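Local coordinates for protein adenosylmethionine-8-amino-7-oxononanoate aminotransferase (PDB 6ZHK) that probably catalyses amino-group transfer from S-adenosylmethionine to 8-amino-7-oxononanoate, a pyridoxal-phosphate-dependent step of biotin biosynthesis, at residues A[131-136]-A[262-267]; A[135-138]-A[144-147]; A[138-143]-A[320-325]. All blocks are in the same frame, centred on the assembly; numbering follows the deposited sequence.

Contact 1: residues A[131-136]-A[262-267]; sequences KMAYQY and DVIFIL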
ATOM      1  N   LYS A 131       5.714 -13.492   0.903  1.00 14.02           N
ATOM      2  CA  LYS A 131       4.689 -14.440   1.293  1.00 12.65           C
ATOM      3  C   LYS A 131       4.572 -15.546   0.264  1.00 13.99           C
ATOM      4  O   LYS A 131       4.417 -16.704   0.628  1.00 13.45           O
ATOM      5  CB  LYS A 131       3.347 -13.781   1.592  1.00 14.19           C
ATOM      6  CG  LYS A 131       3.391 -12.787   2.764  1.00 12.57           C
ATOM      7  CD  LYS A 131       2.049 -12.119   2.958  1.00 12.56           C
ATOM      8  CE  LYS A 131       0.848 -13.077   2.924  1.00 13.47           C
ATOM      9  NZ  LYS A 131      -0.411 -12.347   3.255  1.00 11.16           N
ATOM     10  N   MET A 132       4.738 -15.207  -1.024  1.00 13.51           N
ATOM     11  CA  MET A 132       4.677 -16.202  -2.078  1.00 13.60           C
ATOM     12  C   MET A 132       5.834 -17.177  -1.885  1.00 12.21           C
ATOM     13  O   MET A 132       5.610 -18.380  -2.009  1.00 13.56           O
ATOM     14  CB  MET A 132       4.831 -15.494  -3.447  1.00 13.46           C
ATOM     15  CG  MET A 132       3.564 -14.769  -3.868  1.00 13.64           C
ATOM     16  SD  MET A 132       3.989 -13.891  -5.370  1.00 16.67           S
ATOM     17  CE  MET A 132       2.370 -13.361  -5.929  1.00 12.90           C
ATOM     18  N   ALA A 133       7.043 -16.655  -1.607  1.00 11.94           N
ATOM     19  CA  ALA A 133       8.252 -17.469  -1.518  1.00 13.57           C
ATOM     20  C   ALA A 133       8.100 -18.404  -0.312  1.00 14.52           C
ATOM     21  O   ALA A 133       8.249 -19.596  -0.440  1.00 13.79           O
ATOM     22  CB  ALA A 133       9.508 -16.618  -1.408  1.00 12.28           C
ATOM     23  N   TYR A 134       7.601 -17.838   0.803  1.00 15.01           N
ATOM     24  CA  TYR A 134       7.457 -18.598   2.036  1.00 13.17           C
ATOM     25  C   TYR A 134       6.453 -19.726   1.800  1.00 13.95           C
ATOM     26  O   TYR A 134       6.701 -20.913   2.156  1.00 11.42           O
ATOM     27  CB  TYR A 134       7.019 -17.702   3.206  1.00 14.49           C
ATOM     28  CG  TYR A 134       6.865 -18.534   4.479  1.00 14.30           C
ATOM     29  CD1 TYR A 134       7.991 -18.879   5.225  1.00 17.10           C
ATOM     30  CD2 TYR A 134       5.625 -19.040   4.881  1.00 14.18           C
ATOM     31  CE1 TYR A 134       7.883 -19.680   6.369  1.00 20.03           C
ATOM     32  CE2 TYR A 134       5.520 -19.866   5.982  1.00 16.39           C
ATOM     33  CZ  TYR A 134       6.639 -20.166   6.732  1.00 17.41           C
ATOM     34  OH  TYR A 134       6.536 -20.991   7.832  1.00 24.33           O
ATOM     35  N   GLN A 135       5.291 -19.340   1.261  1.00 13.37           N
ATOM     36  CA  GLN A 135       4.213 -20.319   1.141  1.00 14.76           C
ATOM     37  C   GLN A 135       4.482 -21.307   0.018  1.00 15.32           C
ATOM     38  O   GLN A 135       4.102 -22.478   0.133  1.00 15.89           O
ATOM     39  CB  GLN A 135       2.841 -19.653   1.080  1.00 16.23           C
ATOM     40  CG  GLN A 135       1.729 -20.703   1.013  1.00 18.01           C
ATOM     41  CD  GLN A 135       0.397 -20.056   1.237  1.00 19.76           C
ATOM     42  OE1 GLN A 135       0.238 -18.843   1.078  1.00 20.73           O
ATOM     43  NE2 GLN A 135      -0.604 -20.902   1.439  1.00 24.40           N
ATOM     44  N   TYR A 136       5.230 -20.880  -1.007  1.00 13.91           N
ATOM     45  CA  TYR A 136       5.646 -21.834  -2.032  1.00 13.70           C
ATOM     46  C   TYR A 136       6.276 -23.070  -1.374  1.00 13.23           C
ATOM     47  O   TYR A 136       5.938 -24.220  -1.706  1.00 13.24           O
ATOM     48  CB  TYR A 136       6.662 -21.191  -2.962  1.00 13.25           C
ATOM     49  CG  TYR A 136       7.392 -22.120  -3.907  1.00 14.86           C
ATOM     50  CD1 TYR A 136       6.794 -22.605  -5.081  1.00 16.40           C
ATOM     51  CD2 TYR A 136       8.686 -22.515  -3.625  1.00 17.19           C
ATOM     52  CE1 TYR A 136       7.513 -23.412  -5.988  1.00 14.27           C
ATOM     53  CE2 TYR A 136       9.398 -23.333  -4.513  1.00 15.35           C
ATOM     54  CZ  TYR A 136       8.792 -23.813  -5.658  1.00 16.51           C
ATOM     55  OH  TYR A 136       9.532 -24.579  -6.542  1.00 18.26           O
ATOM     56  N   ASP A 262      18.701 -24.232  -4.936  1.00 17.66           N
ATOM     57  CA  ASP A 262      17.279 -24.430  -4.758  1.00 16.87           C
ATOM     58  C   ASP A 262      16.712 -23.373  -3.826  1.00 17.04           C
ATOM     59  O   ASP A 262      15.901 -23.714  -2.975  1.00 18.26           O
ATOM     60  CB  ASP A 262      16.938 -25.836  -4.226  1.00 20.24           C
ATOM     61  CG  ASP A 262      15.443 -26.155  -4.228  1.00 22.01           C
ATOM     62  OD1 ASP A 262      14.707 -25.697  -5.155  1.00 18.25           O
ATOM     63  OD2 ASP A 262      15.009 -26.833  -3.259  1.00 26.60           O
ATOM     64  N   VAL A 263      17.148 -22.114  -3.989  1.00 17.74           N
ATOM     65  CA  VAL A 263      16.552 -21.004  -3.250  1.00 16.06           C
ATOM     66  C   VAL A 263      15.870 -20.013  -4.213  1.00 14.42           C
ATOM     67  O   VAL A 263      16.434 -19.655  -5.222  1.00 16.91           O
ATOM     68  CB  VAL A 263      17.593 -20.286  -2.374  1.00 15.22           C
ATOM     69  CG1 VAL A 263      17.017 -19.033  -1.649  1.00 13.44           C
ATOM     70  CG2 VAL A 263      18.309 -21.250  -1.421  1.00 16.67           C
ATOM     71  N   ILE A 264      14.675 -19.502  -3.871  1.00 14.04           N
ATOM     72  CA  ILE A 264      13.999 -18.437  -4.637  1.00 13.66           C
ATOM     73  C   ILE A 264      14.814 -17.137  -4.560  1.00 14.92           C
ATOM     74  O   ILE A 264      15.288 -16.721  -3.486  1.00 14.04           O
ATOM     75  CB  ILE A 264      12.553 -18.207  -4.126  1.00 12.29           C
ATOM     76  CG1 ILE A 264      11.595 -19.233  -4.738  1.00 14.47           C
ATOM     77  CG2 ILE A 264      12.077 -16.793  -4.487  1.00 12.97           C
ATOM     78  CD1 ILE A 264      10.236 -19.251  -4.018  1.00 13.22           C
ATOM     79  N   PHE A 265      14.959 -16.482  -5.737  1.00 15.01           N
ATOM     80  CA  PHE A 265      15.653 -15.206  -5.786  1.00 14.47           C
ATOM     81  C   PHE A 265      14.628 -14.132  -6.140  1.00 13.88           C
ATOM     82  O   PHE A 265      13.952 -14.231  -7.173  1.00 12.63           O
ATOM     83  CB  PHE A 265      16.787 -15.223  -6.835  1.00 16.54           C
ATOM     84  CG  PHE A 265      17.550 -13.916  -6.959  1.00 17.08           C
ATOM     85  CD1 PHE A 265      17.805 -13.120  -5.840  1.00 18.31           C
ATOM     86  CD2 PHE A 265      18.029 -13.475  -8.185  1.00 20.08           C
ATOM     87  CE1 PHE A 265      18.506 -11.925  -5.947  1.00 17.86           C
ATOM     88  CE2 PHE A 265      18.717 -12.261  -8.306  1.00 20.49           C
ATOM     89  CZ  PHE A 265      18.961 -11.498  -7.182  1.00 19.34           C
ATOM     90  N   ILE A 266      14.471 -13.123  -5.238  1.00 13.61           N
ATOM     91  CA  ILE A 266      13.556 -12.030  -5.454  1.00 12.15           C
ATOM     92  C   ILE A 266      14.361 -10.812  -5.832  1.00 11.73           C
ATOM     93  O   ILE A 266      15.261 -10.454  -5.095  1.00 15.52           O
ATOM     94  CB  ILE A 266      12.783 -11.759  -4.140  1.00 12.74           C
ATOM     95  CG1 ILE A 266      12.067 -13.043  -3.692  1.00 12.86           C
ATOM     96  CG2 ILE A 266      11.871 -10.558  -4.387  1.00 14.29           C
ATOM     97  CD1 ILE A 266      11.180 -12.775  -2.410  1.00 10.90           C
ATOM     98  N   LEU A 267      14.036 -10.168  -6.957  1.00 12.30           N
ATOM     99  CA  LEU A 267      14.744  -8.934  -7.295  1.00 14.32           C
ATOM    100  C   LEU A 267      13.748  -7.791  -7.156  1.00 14.56           C
ATOM    101  O   LEU A 267      12.668  -7.782  -7.761  1.00 15.36           O
ATOM    102  CB  LEU A 267      15.298  -9.001  -8.714  1.00 12.53           C
ATOM    103  CG  LEU A 267      16.346  -7.953  -9.089  1.00 13.37           C
ATOM    104  CD1 LEU A 267      17.628  -8.230  -8.316  1.00 13.34           C
ATOM    105  CD2 LEU A 267      16.616  -7.984 -10.620  1.00 12.78           C
TER

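Contact 2: residues A[135-138]-A[144-147]; sequences QYYV and GRTK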
ATOM      1  N   GLN A 135       5.291 -19.340   1.261  1.00 13.37           N
ATOM      2  CA  GLN A 135       4.213 -20.319   1.141  1.00 14.76           C
ATOM      3  C   GLN A 135       4.482 -21.307   0.018  1.00 15.32           C
ATOM      4  O   GLN A 135       4.102 -22.478   0.133  1.00 15.89           O
ATOM      5  CB  GLN A 135       2.841 -19.653   1.080  1.00 16.23           C
ATOM      6  CG  GLN A 135       1.729 -20.703   1.013  1.00 18.01           C
ATOM      7  CD  GLN A 135       0.397 -20.056   1.237  1.00 19.76           C
ATOM      8  OE1 GLN A 135       0.238 -18.843   1.078  1.00 20.73           O
ATOM      9  NE2 GLN A 135      -0.604 -20.902   1.439  1.00 24.40           N
ATOM     10  N   TYR A 136       5.230 -20.880  -1.007  1.00 13.91           N
ATOM     11  CA  TYR A 136       5.646 -21.834  -2.032  1.00 13.70           C
ATOM     12  C   TYR A 136       6.276 -23.070  -1.374  1.00 13.23           C
ATOM     13  O   TYR A 136       5.938 -24.220  -1.706  1.00 13.24           O
ATOM     14  CB  TYR A 136       6.662 -21.191  -2.962  1.00 13.25           C
ATOM     15  CG  TYR A 136       7.392 -22.120  -3.907  1.00 14.86           C
ATOM     16  CD1 TYR A 136       6.794 -22.605  -5.081  1.00 16.40           C
ATOM     17  CD2 TYR A 136       8.686 -22.515  -3.625  1.00 17.19           C
ATOM     18  CE1 TYR A 136       7.513 -23.412  -5.988  1.00 14.27           C
ATOM     19  CE2 TYR A 136       9.398 -23.333  -4.513  1.00 15.35           C
ATOM     20  CZ  TYR A 136       8.792 -23.813  -5.658  1.00 16.51           C
ATOM     21  OH  TYR A 136       9.532 -24.579  -6.542  1.00 18.26           O
ATOM     22  N   TYR A 137       7.253 -22.852  -0.489  1.00 12.67           N
ATOM     23  CA  TYR A 137       7.993 -23.984   0.052  1.00 14.46           C
ATOM     24  C   TYR A 137       7.119 -24.787   1.007  1.00 15.05           C
ATOM     25  O   TYR A 137       7.222 -26.004   1.047  1.00 15.72           O
ATOM     26  CB  TYR A 137       9.276 -23.549   0.769  1.00 13.13           C
ATOM     27  CG  TYR A 137      10.348 -23.076  -0.189  1.00 14.70           C
ATOM     28  CD1 TYR A 137      10.994 -23.979  -1.027  1.00 13.91           C
ATOM     29  CD2 TYR A 137      10.685 -21.721  -0.288  1.00 13.58           C
ATOM     30  CE1 TYR A 137      11.999 -23.571  -1.905  1.00 12.86           C
ATOM     31  CE2 TYR A 137      11.692 -21.317  -1.158  1.00 12.81           C
ATOM     32  CZ  TYR A 137      12.345 -22.226  -1.964  1.00 13.73           C
ATOM     33  OH  TYR A 137      13.313 -21.777  -2.826  1.00 11.97           O
ATOM     34  N   VAL A 138       6.226 -24.121   1.757  1.00 15.47           N
ATOM     35  CA  VAL A 138       5.337 -24.915   2.578  1.00 13.80           C
ATOM     36  C   VAL A 138       4.515 -25.855   1.692  1.00 15.40           C
ATOM     37  O   VAL A 138       4.297 -27.041   2.027  1.00 18.99           O
ATOM     38  CB  VAL A 138       4.391 -23.979   3.344  1.00 14.46           C
ATOM     39  CG1 VAL A 138       3.249 -24.763   3.949  1.00 16.51           C
ATOM     40  CG2 VAL A 138       5.148 -23.164   4.384  1.00 14.33           C
ATOM     41  N   GLY A 144      10.935 -26.029   7.481  1.00 18.64           N
ATOM     42  CA  GLY A 144      11.899 -25.191   8.160  1.00 18.53           C
ATOM     43  C   GLY A 144      12.515 -24.085   7.299  1.00 18.99           C
ATOM     44  O   GLY A 144      13.487 -23.478   7.712  1.00 18.55           O
ATOM     45  N   ARG A 145      11.909 -23.745   6.160  1.00 17.17           N
ATOM     46  CA  ARG A 145      12.454 -22.620   5.391  1.00 18.77           C
ATOM     47  C   ARG A 145      11.782 -21.307   5.804  1.00 16.27           C
ATOM     48  O   ARG A 145      10.838 -20.857   5.131  1.00 15.55           O
ATOM     49  CB  ARG A 145      12.161 -22.818   3.897  1.00 18.15           C
ATOM     50  CG  ARG A 145      12.723 -24.098   3.304  1.00 21.58           C
ATOM     51  CD  ARG A 145      13.761 -23.553   2.371  1.00 26.68           C
ATOM     52  NE  ARG A 145      13.915 -24.558   1.379  1.00 30.89           N
ATOM     53  CZ  ARG A 145      14.644 -24.454   0.295  1.00 27.41           C
ATOM     54  NH1 ARG A 145      15.233 -23.305  -0.037  1.00 21.97           N
ATOM     55  NH2 ARG A 145      14.660 -25.508  -0.493  1.00 29.07           N
ATOM     56  N   THR A 146      12.287 -20.735   6.898  1.00 15.83           N
ATOM     57  CA  THR A 146      11.644 -19.655   7.622  1.00 17.09           C
ATOM     58  C   THR A 146      12.531 -18.414   7.652  1.00 17.63           C
ATOM     59  O   THR A 146      12.085 -17.355   8.074  1.00 18.01           O
ATOM     60  CB  THR A 146      11.296 -20.069   9.052  1.00 16.49           C
ATOM     61  OG1 THR A 146      12.520 -20.380   9.689  1.00 18.49           O
ATOM     62  CG2 THR A 146      10.441 -21.313   9.116  1.00 20.60           C
ATOM     63  N   LYS A 147      13.748 -18.516   7.111  1.00 17.20           N
ATOM     64  CA  LYS A 147      14.684 -17.416   7.161  1.00 17.77           C
ATOM     65  C   LYS A 147      14.931 -16.903   5.751  1.00 15.84           C
ATOM     66  O   LYS A 147      14.415 -17.439   4.772  1.00 17.44           O
ATOM     67  CB  LYS A 147      15.977 -17.816   7.892  1.00 20.51           C
ATOM     68  CG  LYS A 147      15.800 -17.990   9.414  1.00 20.82           C
ATOM     69  CD  LYS A 147      17.101 -18.240  10.160  1.00 29.88           C
ATOM     70  CE  LYS A 147      17.042 -17.951  11.649  1.00 35.40           C
ATOM     71  NZ  LYS A 147      15.921 -18.677  12.304  1.00 45.44           N
TER

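Contact 3: residues A[138-143]-A[320-325]; sequences VLRGDK and YNQFLG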
ATOM      1  N   VAL A 138       6.226 -24.121   1.757  1.00 15.47           N
ATOM      2  CA  VAL A 138       5.337 -24.915   2.578  1.00 13.80           C
ATOM      3  C   VAL A 138       4.515 -25.855   1.692  1.00 15.40           C
ATOM      4  O   VAL A 138       4.297 -27.041   2.027  1.00 18.99           O
ATOM      5  CB  VAL A 138       4.391 -23.979   3.344  1.00 14.46           C
ATOM      6  CG1 VAL A 138       3.249 -24.763   3.949  1.00 16.51           C
ATOM      7  CG2 VAL A 138       5.148 -23.164   4.384  1.00 14.33           C
ATOM      8  N   LEU A 139       3.986 -25.336   0.587  1.00 13.11           N
ATOM      9  CA  LEU A 139       3.085 -26.104  -0.246  1.00 14.60           C
ATOM     10  C   LEU A 139       3.867 -27.207  -0.948  1.00 15.26           C
ATOM     11  O   LEU A 139       3.327 -28.260  -1.194  1.00 16.41           O
ATOM     12  CB  LEU A 139       2.430 -25.186  -1.304  1.00 15.98           C
ATOM     13  CG  LEU A 139       1.316 -24.286  -0.745  1.00 17.23           C
ATOM     14  CD1 LEU A 139       0.885 -23.272  -1.788  1.00 15.99           C
ATOM     15  CD2 LEU A 139       0.122 -25.127  -0.311  1.00 21.70           C
ATOM     16  N   ARG A 140       5.109 -26.929  -1.279  1.00 15.71           N
ATOM     17  CA  ARG A 140       5.914 -27.903  -2.005  1.00 16.10           C
ATOM     18  C   ARG A 140       6.390 -29.024  -1.064  1.00 15.90           C
ATOM     19  O   ARG A 140       6.923 -30.039  -1.525  1.00 18.85           O
ATOM     20  CB  ARG A 140       7.160 -27.235  -2.577  1.00 17.71           C
ATOM     21  CG  ARG A 140       7.849 -28.043  -3.677  1.00 17.23           C
ATOM     22  CD  ARG A 140       9.038 -27.245  -4.197  1.00 19.79           C
ATOM     23  NE  ARG A 140      10.172 -27.144  -3.254  1.00 17.50           N
ATOM     24  CZ  ARG A 140      11.418 -26.908  -3.605  1.00 15.58           C
ATOM     25  NH1 ARG A 140      12.361 -26.920  -2.696  1.00 17.47           N
ATOM     26  NH2 ARG A 140      11.717 -26.601  -4.855  1.00 16.98           N
ATOM     27  N   GLY A 141       6.156 -28.880   0.245  1.00 15.58           N
ATOM     28  CA  GLY A 141       6.505 -29.949   1.188  1.00 15.86           C
ATOM     29  C   GLY A 141       7.839 -29.744   1.886  1.00 16.37           C
ATOM     30  O   GLY A 141       8.254 -30.570   2.712  1.00 19.08           O
ATOM     31  N   ASP A 142       8.502 -28.612   1.642  1.00 15.87           N
ATOM     32  CA  ASP A 142       9.721 -28.308   2.393  1.00 15.80           C
ATOM     33  C   ASP A 142       9.422 -27.865   3.817  1.00 16.18           C
ATOM     34  O   ASP A 142       8.394 -27.242   4.050  1.00 16.71           O
ATOM     35  CB  ASP A 142      10.541 -27.209   1.729  1.00 18.35           C
ATOM     36  CG  ASP A 142      10.907 -27.522   0.295  1.00 19.86           C
ATOM     37  OD1 ASP A 142       9.999 -27.728  -0.512  1.00 20.24           O
ATOM     38  OD2 ASP A 142      12.111 -27.523   0.004  1.00 24.88           O
ATOM     39  N   LYS A 143      10.366 -28.196   4.746  1.00 18.70           N
ATOM     40  CA  LYS A 143      10.203 -27.955   6.181  1.00 18.75           C
ATOM     41  C   LYS A 143      11.314 -27.029   6.682  1.00 18.87           C
ATOM     42  O   LYS A 143      12.475 -27.209   6.320  1.00 18.76           O
ATOM     43  CB  LYS A 143      10.227 -29.267   6.992  1.00 21.53           C
ATOM     44  CG  LYS A 143       9.291 -30.348   6.471  1.00 20.19           C
ATOM     45  CD  LYS A 143       7.838 -29.896   6.458  1.00 22.34           C
ATOM     46  CE  LYS A 143       6.918 -30.914   5.796  1.00 21.55           C
ATOM     47  NZ  LYS A 143       5.510 -30.464   5.594  1.00 18.97           N
ATOM     48  N   TYR A 320       3.683 -19.951  -9.187  1.00 13.77           N
ATOM     49  CA  TYR A 320       2.249 -19.815  -9.266  1.00 14.18           C
ATOM     50  C   TYR A 320       1.578 -21.199  -9.132  1.00 16.76           C
ATOM     51  O   TYR A 320       0.533 -21.370  -8.499  1.00 13.35           O
ATOM     52  CB  TYR A 320       1.943 -19.145 -10.617  1.00 15.36           C
ATOM     53  CG  TYR A 320       0.508 -19.120 -11.101  1.00 16.99           C
ATOM     54  CD1 TYR A 320      -0.068 -20.220 -11.743  1.00 16.91           C
ATOM     55  CD2 TYR A 320      -0.261 -17.951 -10.994  1.00 17.37           C
ATOM     56  CE1 TYR A 320      -1.382 -20.175 -12.223  1.00 17.69           C
ATOM     57  CE2 TYR A 320      -1.554 -17.877 -11.505  1.00 16.64           C
ATOM     58  CZ  TYR A 320      -2.108 -18.994 -12.124  1.00 18.52           C
ATOM     59  OH  TYR A 320      -3.342 -18.903 -12.668  1.00 16.88           O
ATOM     60  N   ASN A 321       2.168 -22.198  -9.782  1.00 13.82           N
ATOM     61  CA  ASN A 321       1.465 -23.475  -9.875  1.00 16.79           C
ATOM     62  C   ASN A 321       1.317 -24.187  -8.538  1.00 18.10           C
ATOM     63  O   ASN A 321       0.405 -25.003  -8.416  1.00 14.99           O
ATOM     64  CB  ASN A 321       2.201 -24.448 -10.804  1.00 16.17           C
ATOM     65  CG  ASN A 321       2.041 -24.096 -12.267  1.00 19.74           C
ATOM     66  OD1 ASN A 321       1.137 -23.365 -12.636  1.00 18.31           O
ATOM     67  ND2 ASN A 321       2.965 -24.536 -13.123  1.00 21.50           N
ATOM     68  N   GLN A 322       2.215 -23.940  -7.565  1.00 15.72           N
ATOM     69  CA  GLN A 322       2.123 -24.554  -6.258  1.00 17.54           C
ATOM     70  C   GLN A 322       0.824 -24.153  -5.576  1.00 17.77           C
ATOM     71  O   GLN A 322       0.369 -24.886  -4.714  1.00 16.90           O
ATOM     72  CB  GLN A 322       3.256 -24.148  -5.293  1.00 19.45           C
ATOM     73  CG  GLN A 322       4.504 -25.007  -5.356  1.00 22.56           C
ATOM     74  CD  GLN A 322       4.340 -26.514  -5.240  1.00 24.54           C
ATOM     75  OE1 GLN A 322       3.550 -27.032  -4.455  1.00 24.16           O
ATOM     76  NE2 GLN A 322       5.055 -27.230  -6.077  1.00 25.95           N
ATOM     77  N   PHE A 323       0.210 -23.013  -5.961  1.00 13.86           N
ATOM     78  CA  PHE A 323      -0.971 -22.530  -5.242  1.00 14.13           C
ATOM     79  C   PHE A 323      -2.279 -22.969  -5.913  1.00 15.32           C
ATOM     80  O   PHE A 323      -3.383 -22.566  -5.498  1.00 16.02           O
ATOM     81  CB  PHE A 323      -0.966 -20.999  -5.166  1.00 11.65           C
ATOM     82  CG  PHE A 323       0.204 -20.441  -4.401  1.00 12.96           C
ATOM     83  CD1 PHE A 323       1.469 -20.393  -4.961  1.00 10.44           C
ATOM     84  CD2 PHE A 323       0.016 -19.952  -3.112  1.00 14.13           C
ATOM     85  CE1 PHE A 323       2.522 -19.842  -4.226  1.00 13.82           C
ATOM     86  CE2 PHE A 323       1.078 -19.434  -2.356  1.00 14.78           C
ATOM     87  CZ  PHE A 323       2.349 -19.381  -2.905  1.00 14.67           C
ATOM     88  N   LEU A 324      -2.159 -23.841  -6.914  1.00 16.48           N
ATOM     89  CA  LEU A 324      -3.327 -24.413  -7.598  1.00 17.46           C
ATOM     90  C   LEU A 324      -3.824 -25.635  -6.835  1.00 19.47           C
ATOM     91  O   LEU A 324      -3.014 -26.490  -6.428  1.00 19.44           O
ATOM     92  CB  LEU A 324      -2.883 -24.835  -9.014  1.00 14.41           C
ATOM     93  CG  LEU A 324      -2.483 -23.682  -9.911  1.00 15.94           C
ATOM     94  CD1 LEU A 324      -1.949 -24.179 -11.278  1.00 14.56           C
ATOM     95  CD2 LEU A 324      -3.646 -22.727 -10.117  1.00 17.62           C
ATOM     96  N   GLY A 325      -5.152 -25.774  -6.804  1.00 20.05           N
ATOM     97  CA  GLY A 325      -5.816 -26.923  -6.201  1.00 23.85           C
ATOM     98  C   GLY A 325      -7.328 -26.704  -6.105  1.00 23.74           C
ATOM     99  O   GLY A 325      -7.848 -25.726  -6.621  1.00 19.50           O
TER

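Contact 1: residues A[131-136]-A[262-267]
Ile264 sets its CD1 methyl into the notch between Ala133 and Tyr136, two helix residues one turn apart. The tight part lies here: Ile264 CD1 is 3.7 Å from Ala133 CA and 3.6 Å from Tyr136 CD2, meeting the ring obliquely. Alanine suits this point because its small side chain lets the isoleucine come up against the helix backbone itself. With CG1 beside the backbone N (chi1 -82°) and the chain extended beyond it, Ile264 presents CD1 at its far end, while its CG2 branch lies 4.0 Å from Ala133 CB. Tyr136 closes the other side of the notch with its ring and sends its hydroxyl to Glu318.

The contact slackens along the strand, where Ile266 CD1 comes only to 4.3 Å from Ala133 CB. At the other end of 262-267 the partly exposed Asp262, which ends helix 250-261 in a Schellman motif, takes almost no part. Lys131 and Gln135, on another side of the helix, pack against the second subunit. An apolar helix face laid on Ile264 and Ile266, at strand 265-268, is the helix-on-sheet layering of the large domain in fold-type I pyridoxal-phosphate enzymes; here the strand ends at Asp268, a residue predicted to bind the cofactor.

Contact 2: residues A[135-138]-A[144-147]
The guanidinium of Arg145 lies flat on the ring of Tyr137, a cation-pi stack with the planes only 18° apart. Its CZ sits 4.0 Å from the ring centroid, displaced toward the rim where CE1 and CD1 lie, so Tyr137 CE1 falls beneath the middle of the guanidinium at 3.6 Å from Arg145 CZ. Arg145 NH1 is carried toward the phenol end, 3.6 Å from Tyr137 CZ. A bend at chi2 (-113°, well away from a staggered value) folds the arginine chain over the ring. The opposite face of Tyr137 meets CD2 of its neighbour Tyr136, so the ring is sandwiched.

Arginine suits this place because its flat cation can stack through its face while the N-H groups at its edge bond to other partners: NH1 donates to Val228 O, and NH2 forms salt bridges with Asp142 and Asp262. Replacing Tyr137 by an alanine would probably leave the guanidinium without its aromatic platform and the backbone N of Ile264 without its weak hydrogen bond to the phenol oxygen. Arg145 is also the centre of an inverse gamma turn. The stack thus ties the last turns of helix 122-140 to the loop that leads into strand 147-151, beside strand 228-234 of the central sheet.

Contact 3: residues A[138-143]-A[320-325]
Leu139 sets one methyl over the face of Phe323, a CH-pi contact in which CD1 stands 3.9 Å from the ring centroid and 19° off its normal. The same Leu139 CD1 lies 3.4 Å from Gln322 O, so a single methyl fills the angle between the ring and the preceding carbonyl. Leucine suits the place: its chain is long enough to carry a methyl over the ring, and being apolar it asks for no bond from the carbonyl it touches. Beside it the amide of Gln322 rests against the end of the helix: Gln322 OE1 is 3.5 Å from Arg140 CA, and Gln322 NE2 is 3.8 Å from Arg140 CG. A bend at chi2 (-52°) folds the chain, and the amide meets the aliphatic part of Arg140 and stands nearly perpendicular to its guanidinium plane.

In the next shell, Arg140 is held by Asp142, which it grips side-on. Arg140 NE reaches Asp142 OD1 at 2.8 Å, Arg140 NH1 reaches Asp142 OD2 at 2.8 Å, and both carboxylate oxygens lie in the guanidinium plane. The helix stops between these two residues in a Schellman motif, and Gly141, with phi 98°, has the backbone shape that calls for glycine. NH1 also salt-bridges Asp262, and Asp142 OD2 has a second partner in Arg145. On the other side, a type I turn from Asn321 to Leu324 presents Gln322 and Phe323. Phe323 meets Trp22 of the second subunit edge-to-face, and Gln27 of that subunit bonds to Phe323 O and Gly325 N.

The chemistry is therefore divided: van der Waals and CH-pi contacts join the two segments with little directionality, whereas precise orientation is likely to come from the salt bridges behind Arg140 and the intersubunit bonds behind Phe323.

The three contacts follow one another down the C-terminal half of helix 122-140: the centres of contacts 1 and 2 are about 8 Å apart, those of 2 and 3 about 10 Å, and those of 1 and 3 about 11 Å. Asp262 of contact 1 joins all three, its OD2 lying 2.7 Å from Arg140 NH1 of contact 3 and 3.1 Å from Arg145 NH2 of contact 2. With Asp142, which also pairs with both arginines, this carboxylate probably balances their charge. Contact 1 alone comes near the probable cofactor site, the Ile266 side chain being about 6 Å from that of Asp268; contacts 2 and 3 lie toward the helix end, away from the predicted cofactor- and substrate-binding residues.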